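Local coordinates for protein malate dehydrogenase (PDB 6UM4) that probably catalyses the reversible, NAD(P)-dependent oxidation of malate to oxaloacetate, at residues Ala105-Asn119 / Ala142-Phe155. Residues are numbered along the deposited sequence; the frame is centred on the assembly and turned at random. Where two conformers were deposited one is given.
Sequences ACGQIANSLLFRIAN and ALEGVKMELDDGAF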
loop_
_atom_site.group_PDB
_atom_site.type_symbol
_atom_site.label_atom_id
_atom_site.label_comp_id
_atom_site.label_asym_id
_atom_site.label_seq_id
_atom_site.Cartn_x
_atom_site.Cartn_y
_atom_site.Cartn_z
ATOM N N ALA A 105 -15.037 -2.112 0.119
ATOM C CA ALA A 105 -13.785 -2.850 -0.018
ATOM C C ALA A 105 -13.279 -2.964 -1.455
ATOM O O ALA A 105 -12.172 -3.456 -1.659
ATOM C CB ALA A 105 -13.938 -4.247 0.584
ATOM N N CYS A 106 -14.048 -2.539 -2.448
ATOM C CA CYS A 106 -13.639 -2.520 -3.842
ATOM C C CYS A 106 -13.080 -1.176 -4.276
ATOM O O CYS A 106 -12.576 -1.059 -5.396
ATOM C CB CYS A 106 -14.824 -2.873 -4.741
ATOM S SG CYS A 106 -15.033 -4.638 -5.013
ATOM N N GLY A 107 -13.160 -0.162 -3.422
ATOM C CA GLY A 107 -12.761 1.182 -3.791
ATOM C C GLY A 107 -11.258 1.415 -3.799
ATOM O O GLY A 107 -10.442 0.558 -3.448
ATOM N N GLN A 108 -10.896 2.640 -4.202
ATOM C CA GLN A 108 -9.484 2.983 -4.368
ATOM C C GLN A 108 -8.770 3.062 -3.024
ATOM O O GLN A 108 -7.636 2.578 -2.887
ATOM C CB GLN A 108 -9.356 4.292 -5.145
ATOM C CG GLN A 108 -9.682 4.144 -6.623
ATOM C CD GLN A 108 -8.868 3.051 -7.297
ATOM O OE1 GLN A 108 -7.644 2.969 -7.138
ATOM N NE2 GLN A 108 -9.554 2.182 -8.037
ATOM N N ILE A 109 -9.436 3.616 -2.006
ATOM C CA ILE A 109 -8.854 3.639 -0.669
ATOM C C ILE A 109 -8.612 2.216 -0.171
ATOM O O ILE A 109 -7.538 1.896 0.359
ATOM C CB ILE A 109 -9.757 4.428 0.296
ATOM C CG1 ILE A 109 -9.673 5.944 0.023
ATOM C CG2 ILE A 109 -9.398 4.090 1.718
ATOM C CD1 ILE A 109 -10.698 6.753 0.846
ATOM N N ALA A 110 -9.608 1.337 -0.330
ATOM C CA ALA A 110 -9.435 -0.055 0.098
ATOM C C ALA A 110 -8.256 -0.724 -0.606
ATOM O O ALA A 110 -7.503 -1.484 0.017
ATOM C CB ALA A 110 -10.712 -0.857 -0.157
ATOM N N ASN A 111 -8.079 -0.447 -1.899
ATOM C CA ASN A 111 -6.989 -1.076 -2.658
ATOM C C ASN A 111 -5.626 -0.842 -2.001
ATOM O O ASN A 111 -4.766 -1.731 -2.026
ATOM C CB ASN A 111 -7.003 -0.566 -4.102
ATOM C CG ASN A 111 -5.829 -1.097 -4.940
ATOM O OD1 ASN A 111 -4.850 -0.377 -5.187
ATOM N ND2 ASN A 111 -5.945 -2.332 -5.415
ATOM N N SER A 112 -5.425 0.323 -1.373
ATOM C CA SER A 112 -4.194 0.562 -0.627
ATOM C C SER A 112 -4.288 0.091 0.816
ATOM O O SER A 112 -3.293 -0.393 1.369
ATOM C CB SER A 112 -3.811 2.048 -0.675
ATOM O OG SER A 112 -3.395 2.416 -1.983
ATOM N N LEU A 113 -5.466 0.200 1.433
ATOM C CA LEU A 113 -5.607 -0.123 2.851
ATOM C C LEU A 113 -5.386 -1.609 3.145
ATOM O O LEU A 113 -4.706 -1.977 4.114
ATOM C CB LEU A 113 -6.994 0.288 3.326
ATOM C CG LEU A 113 -7.237 -0.007 4.792
ATOM C CD1 LEU A 113 -6.681 1.150 5.607
ATOM C CD2 LEU A 113 -8.716 -0.180 5.047
ATOM N N LEU A 114 -6.024 -2.484 2.375
ATOM C CA LEU A 114 -6.121 -3.867 2.827
ATOM C C LEU A 114 -4.743 -4.529 2.867
ATOM O O LEU A 114 -4.456 -5.310 3.785
ATOM C CB LEU A 114 -7.094 -4.632 1.930
ATOM C CG LEU A 114 -8.537 -4.101 1.979
ATOM C CD1 LEU A 114 -9.390 -4.849 0.954
ATOM C CD2 LEU A 114 -9.163 -4.170 3.376
ATOM N N PHE A 115 -3.863 -4.207 1.897
ATOM C CA PHE A 115 -2.528 -4.802 1.893
ATOM C C PHE A 115 -1.697 -4.326 3.082
ATOM O O PHE A 115 -0.865 -5.086 3.591
ATOM C CB PHE A 115 -1.783 -4.505 0.569
ATOM C CG PHE A 115 -2.230 -5.353 -0.603
ATOM C CD1 PHE A 115 -1.496 -6.452 -1.001
ATOM C CD2 PHE A 115 -3.404 -5.053 -1.289
ATOM C CE1 PHE A 115 -1.913 -7.243 -2.065
ATOM C CE2 PHE A 115 -3.834 -5.827 -2.334
ATOM C CZ PHE A 115 -3.086 -6.934 -2.730
ATOM N N ARG A 116 -1.928 -3.106 3.563
ATOM C CA ARG A 116 -1.224 -2.589 4.729
ATOM C C ARG A 116 -1.922 -2.984 6.025
ATOM O O ARG A 116 -1.450 -2.642 7.117
ATOM C CB ARG A 116 -1.073 -1.055 4.627
ATOM C CG ARG A 116 -0.211 -0.667 3.414
ATOM C CD ARG A 116 -0.079 0.834 3.241
ATOM N NE ARG A 116 0.747 1.390 4.305
ATOM C CZ ARG A 116 0.943 2.692 4.499
ATOM N NH1 ARG A 116 0.361 3.579 3.706
ATOM N NH2 ARG A 116 1.712 3.096 5.493
ATOM N N ILE A 117 -3.035 -3.695 5.923
ATOM C CA ILE A 117 -3.519 -4.504 7.035
ATOM C C ILE A 117 -2.932 -5.913 6.971
ATOM O O ILE A 117 -2.354 -6.414 7.941
ATOM C CB ILE A 117 -5.060 -4.538 7.029
ATOM C CG1 ILE A 117 -5.638 -3.145 7.283
ATOM C CG2 ILE A 117 -5.594 -5.485 8.104
ATOM C CD1 ILE A 117 -7.126 -3.125 7.019
ATOM N N ALA A 118 -3.024 -6.548 5.803
ATOM C CA ALA A 118 -2.597 -7.941 5.686
ATOM C C ALA A 118 -1.116 -8.098 5.977
ATOM O O ALA A 118 -0.689 -9.159 6.443
ATOM C CB ALA A 118 -2.933 -8.474 4.295
ATOM N N ASN A 119 -0.318 -7.053 5.731
ATOM C CA ASN A 119 1.121 -7.160 5.943
ATOM C C ASN A 119 1.505 -7.083 7.408
ATOM O O ASN A 119 2.685 -7.271 7.728
ATOM C CB ASN A 119 1.872 -6.066 5.133
ATOM C CG ASN A 119 1.609 -4.639 5.649
ATOM O OD1 ASN A 119 0.728 -4.436 6.477
ATOM N ND2 ASN A 119 2.344 -3.642 5.113
ATOM N N ALA A 142 -16.449 -8.028 -8.718
ATOM C CA ALA A 142 -15.164 -7.352 -8.581
ATOM C C ALA A 142 -14.517 -7.632 -7.228
ATOM O O ALA A 142 -13.283 -7.706 -7.132
ATOM C CB ALA A 142 -15.335 -5.844 -8.778
ATOM N N LEU A 143 -15.324 -7.786 -6.174
ATOM C CA LEU A 143 -14.758 -8.051 -4.857
ATOM C C LEU A 143 -14.010 -9.379 -4.825
ATOM O O LEU A 143 -12.974 -9.489 -4.156
ATOM C CB LEU A 143 -15.870 -8.059 -3.807
ATOM C CG LEU A 143 -15.406 -8.134 -2.356
ATOM C CD1 LEU A 143 -14.540 -6.919 -1.998
ATOM C CD2 LEU A 143 -16.609 -8.229 -1.442
ATOM N N GLU A 144 -14.478 -10.375 -5.581
ATOM C CA GLU A 144 -13.718 -11.618 -5.714
ATOM C C GLU A 144 -12.311 -11.339 -6.233
ATOM O O GLU A 144 -11.359 -12.043 -5.880
ATOM C CB GLU A 144 -14.437 -12.593 -6.640
ATOM C CG GLU A 144 -15.871 -12.868 -6.265
ATOM C CD GLU A 144 -16.042 -14.133 -5.452
ATOM O OE1 GLU A 144 -15.140 -14.458 -4.647
ATOM O OE2 GLU A 144 -17.095 -14.793 -5.612
ATOM N N GLY A 145 -12.173 -10.349 -7.119
ATOM C CA GLY A 145 -10.845 -9.951 -7.568
ATOM C C GLY A 145 -9.994 -9.394 -6.444
ATOM O O GLY A 145 -8.771 -9.574 -6.418
ATOM N N VAL A 146 -10.618 -8.657 -5.528
ATOM C CA VAL A 146 -9.880 -8.140 -4.384
ATOM C C VAL A 146 -9.323 -9.292 -3.565
ATOM O O VAL A 146 -8.172 -9.260 -3.116
ATOM C CB VAL A 146 -10.790 -7.219 -3.540
ATOM C CG1 VAL A 146 -10.087 -6.790 -2.245
ATOM C CG2 VAL A 146 -11.177 -5.988 -4.360
ATOM N N LYS A 147 -10.143 -10.314 -3.323
ATOM C CA LYS A 147 -9.664 -11.449 -2.549
ATOM C C LYS A 147 -8.507 -12.133 -3.263
ATOM O O LYS A 147 -7.482 -12.453 -2.652
ATOM C CB LYS A 147 -10.810 -12.422 -2.282
ATOM C CG LYS A 147 -10.383 -13.668 -1.535
ATOM C CD LYS A 147 -11.555 -14.578 -1.281
ATOM C CE LYS A 147 -11.114 -15.840 -0.581
ATOM N NZ LYS A 147 -10.132 -16.617 -1.399
ATOM N N MET A 148 -8.634 -12.296 -4.574
ATOM C CA MET A 148 -7.570 -12.916 -5.355
ATOM C C MET A 148 -6.255 -12.161 -5.200
ATOM O O MET A 148 -5.205 -12.771 -4.966
ATOM C CB MET A 148 -7.982 -12.976 -6.820
ATOM C CG MET A 148 -8.952 -14.090 -7.123
ATOM S SD MET A 148 -9.359 -14.156 -8.867
ATOM C CE MET A 148 -10.980 -13.431 -8.869
ATOM N N GLU A 149 -6.295 -10.827 -5.296
ATOM C CA GLU A 149 -5.054 -10.064 -5.189
ATOM C C GLU A 149 -4.460 -10.189 -3.800
ATOM O O GLU A 149 -3.244 -10.335 -3.649
ATOM C CB GLU A 149 -5.296 -8.599 -5.538
ATOM C CG GLU A 149 -5.531 -8.339 -7.017
ATOM C CD GLU A 149 -4.961 -6.986 -7.481
ATOM O OE1 GLU A 149 -5.769 -6.039 -7.636
ATOM O OE2 GLU A 149 -3.712 -6.862 -7.653
ATOM N N LEU A 150 -5.304 -10.154 -2.772
ATOM C CA LEU A 150 -4.814 -10.298 -1.410
ATOM C C LEU A 150 -4.229 -11.681 -1.159
ATOM O O LEU A 150 -3.182 -11.802 -0.512
ATOM C CB LEU A 150 -5.946 -10.029 -0.429
ATOM C CG LEU A 150 -6.271 -8.570 -0.130
ATOM C CD1 LEU A 150 -7.560 -8.497 0.688
ATOM C CD2 LEU A 150 -5.116 -7.935 0.610
ATOM N N ASP A 151 -4.906 -12.740 -1.627
ATOM C CA ASP A 151 -4.318 -14.078 -1.530
ATOM C C ASP A 151 -2.946 -14.123 -2.179
ATOM O O ASP A 151 -1.999 -14.673 -1.604
ATOM C CB ASP A 151 -5.238 -15.117 -2.172
ATOM C CG ASP A 151 -6.480 -15.377 -1.346
ATOM O OD1 ASP A 151 -6.398 -15.223 -0.102
ATOM O OD2 ASP A 151 -7.528 -15.711 -1.944
ATOM N N ASP A 152 -2.812 -13.513 -3.360
ATOM C CA ASP A 152 -1.547 -13.463 -4.085
ATOM C C ASP A 152 -0.490 -12.637 -3.375
ATOM O O ASP A 152 0.659 -12.620 -3.831
ATOM C CB ASP A 152 -1.766 -12.882 -5.481
ATOM C CG ASP A 152 -2.638 -13.769 -6.328
ATOM O OD1 ASP A 152 -2.814 -14.935 -5.930
ATOM O OD2 ASP A 152 -3.132 -13.329 -7.383
ATOM N N GLY A 153 -0.854 -11.936 -2.298
ATOM C CA GLY A 153 0.152 -11.363 -1.443
ATOM C C GLY A 153 0.853 -12.362 -0.559
ATOM O O GLY A 153 1.915 -12.038 -0.015
ATOM N N ALA A 154 0.311 -13.570 -0.427
ATOM C CA ALA A 154 0.944 -14.634 0.345
ATOM C C ALA A 154 1.249 -14.168 1.763
ATOM O O ALA A 154 2.360 -14.323 2.271
ATOM C CB ALA A 154 2.216 -15.133 -0.353
ATOM N N PHE A 155 0.253 -13.557 2.392
ATOM C CA PHE A 155 0.455 -12.962 3.702
ATOM C C PHE A 155 0.304 -14.005 4.795
ATOM O O PHE A 155 -0.788 -14.559 4.959
ATOM C CB PHE A 155 -0.524 -11.834 3.940
ATOM C CG PHE A 155 -0.286 -10.631 3.086
ATOM C CD1 PHE A 155 0.788 -9.790 3.344
ATOM C CD2 PHE A 155 -1.163 -10.309 2.063
ATOM C CE1 PHE A 155 1.007 -8.640 2.571
ATOM C CE2 PHE A 155 -0.967 -9.168 1.299
ATOM C CZ PHE A 155 0.130 -8.334 1.548
HETATM O O HOH W 1 -4.577 -3.734 -7.538
#
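Phe115 reaches from helix 108-118 into the hollow between Glu149, Leu150 and Phe155, and is the main bump of this interface. Methyl CD2 of Leu150 sits over the middle of its ring, 3.8 Å from the centroid, while CB of Glu149 meets the ring edge. Phe155, just past the Asp151-Ala154 beta turn, packs beside it, with CZ 3.6 Å from CD1 of Phe115 and the ring planes inclined at 67°. With CG set anti to the carbonyl carbon (chi1 -69°), the Phe155 ring lies under Ala118, whose CB presses on one face 3.4 Å from CD2 of Phe155; the carbonyl oxygen of Gly153 lies over the opposite face. In mid-helix, CD1 of Leu114 meets CG1 of Val146 at 3.8 Å, and near the helix starts CB of Ala105 packs against CD1 of Leu143 at 3.8 Å. The axes of the two helix segments approach to 10.7 Å, with their directions 37° apart, and both lie against the same Rossmann sheet, where Leu114 and Leu150 also touch strand 129-134. One water joins ND2 of Asn111 to OE1 of Glu149 (2.6 Å from the water), and this carboxylate also forms a salt bridge to Arg327 of the second subunit. The direct contact is almost wholly apolar and CH-pi, with a single water as the polar link, and the Glu149 carboxylate joins that link to the dimer interface.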